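Local coordinates for protein ecdysteroid-phosphate phosphatase (Bombyx mori, PDB 3C7T) that hydrolyses phosphorylated ecdysteroids such as ecdysone 22-phosphate to release the active ecdysteroids, and also acts as a protein tyrosine phosphatase, at residues M173-A176 with V177-E181. Sequence-based numbering, arbitrary orientation.
Sequences MQAA and VNDTE
Near its C-terminal end, helix 162-179 brings Ala176 O against both the amide and the hydroxyl of Thr180. Thr180 OG1 donates to Ala176 O at 2.8 Å, with the donor tilted 15° from the carbonyl plane. The bond from Thr180 N to Ala176 O is weak, 3.4 Å long and bent to 123° at the hydrogen. Chi1 of 55° places OG1 between the backbone N and the carbonyl carbon, within bonding distance of Ala176 O. The i to i+4 bonds just before it are regular: Asn178 N to Gln174 O and Asp179 N to Ala175 O, each 2.8 Å. This helix packs against the central sheet of the histidine phosphatase domain, where Ala176 meets Phe189 and Tyr86, and Thr180 meets Val187. Arg5 ties the helix end to the first strand, bonding Thr180 OG1 and Val177 O. A valine at Thr180 would probably leave Ala176 O with the weak amide bond as its remaining tie to this residue, and Arg5 NH1 without its hydroxyl partner. The Asp179 carboxylate lies beside Ala175 O without bonding to it, OD1 at 3.3 Å, both being acceptors; Asp179 OD2 takes its bond from Tyr152 OH.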
loop_
_atom_site.group_PDB
_atom_site.type_symbol
_atom_site.label_atom_id
_atom_site.label_comp_id
_atom_site.label_asym_id
_atom_site.label_seq_id
_atom_site.Cartn_x
_atom_site.Cartn_y
_atom_site.Cartn_z
ATOM N N MET A 173 -21.909 -1.009 21.339
ATOM C CA MET A 173 -20.975 -2.129 21.439
ATOM C C MET A 173 -21.470 -3.232 22.363
ATOM O O MET A 173 -21.309 -4.415 22.060
ATOM C CB MET A 173 -19.605 -1.652 21.884
ATOM C CG MET A 173 -18.840 -0.920 20.785
ATOM S SD MET A 173 -17.241 -0.318 21.377
ATOM C CE MET A 173 -16.446 0.158 19.830
ATOM N N GLN A 174 -22.079 -2.853 23.482
ATOM C CA GLN A 174 -22.670 -3.869 24.371
ATOM C C GLN A 174 -23.887 -4.528 23.746
ATOM O O GLN A 174 -24.051 -5.747 23.833
ATOM C CB GLN A 174 -23.011 -3.270 25.726
ATOM C CG GLN A 174 -21.787 -2.759 26.493
ATOM C CD GLN A 174 -22.124 -2.374 27.926
ATOM O OE1 GLN A 174 -23.283 -2.073 28.247
ATOM N NE2 GLN A 174 -21.120 -2.386 28.794
ATOM N N ALA A 175 -24.742 -3.731 23.112
ATOM C CA ALA A 175 -25.879 -4.295 22.391
ATOM C C ALA A 175 -25.424 -5.326 21.354
ATOM O O ALA A 175 -25.958 -6.433 21.316
ATOM C CB ALA A 175 -26.730 -3.210 21.758
ATOM N N ALA A 176 -24.417 -4.977 20.546
ATOM C CA ALA A 176 -23.889 -5.881 19.520
ATOM C C ALA A 176 -23.366 -7.175 20.114
ATOM O O ALA A 176 -23.604 -8.244 19.555
ATOM C CB ALA A 176 -22.776 -5.196 18.690
ATOM N N VAL A 177 -22.651 -7.076 21.235
ATOM C CA VAL A 177 -22.053 -8.245 21.883
ATOM C C VAL A 177 -23.134 -9.114 22.574
ATOM O O VAL A 177 -23.110 -10.357 22.495
ATOM C CB VAL A 177 -20.952 -7.820 22.879
ATOM C CG1 VAL A 177 -20.552 -8.971 23.780
ATOM C CG2 VAL A 177 -19.725 -7.309 22.127
ATOM N N ASN A 178 -24.081 -8.451 23.234
ATOM C CA ASN A 178 -25.232 -9.160 23.826
ATOM C C ASN A 178 -26.121 -9.863 22.801
ATOM O O ASN A 178 -26.467 -11.038 22.992
ATOM C CB ASN A 178 -26.046 -8.229 24.718
ATOM C CG ASN A 178 -25.336 -7.911 26.025
ATOM O OD1 ASN A 178 -24.606 -8.741 26.567
ATOM N ND2 ASN A 178 -25.556 -6.713 26.538
ATOM N N ASP A 179 -26.446 -9.168 21.710
ATOM C CA ASP A 179 -27.336 -9.697 20.661
ATOM C C ASP A 179 -26.783 -10.819 19.766
ATOM O O ASP A 179 -27.551 -11.466 19.047
ATOM C CB ASP A 179 -27.862 -8.554 19.781
ATOM C CG ASP A 179 -28.691 -7.545 20.559
ATOM O OD1 ASP A 179 -28.967 -7.773 21.765
ATOM O OD2 ASP A 179 -29.063 -6.505 19.962
ATOM N N THR A 180 -25.474 -11.051 19.805
ATOM C CA THR A 180 -24.850 -12.104 19.001
ATOM C C THR A 180 -24.342 -13.276 19.849
ATOM O O THR A 180 -23.779 -14.239 19.314
ATOM C CB THR A 180 -23.665 -11.549 18.165
ATOM O OG1 THR A 180 -22.735 -10.898 19.040
ATOM C CG2 THR A 180 -24.170 -10.563 17.115
ATOM N N GLU A 181 -24.541 -13.187 21.166
ATOM C CA GLU A 181 -24.049 -14.197 22.104
ATOM C C GLU A 181 -24.611 -15.589 21.780
ATOM O O GLU A 181 -23.852 -16.566 21.719
ATOM C CB GLU A 181 -24.367 -13.791 23.548
ATOM C CG GLU A 181 -23.559 -14.540 24.610
ATOM C CD GLU A 181 -23.928 -14.134 26.035
ATOM O OE1 GLU A 181 -24.116 -12.926 26.296
ATOM O OE2 GLU A 181 -24.034 -15.029 26.907
#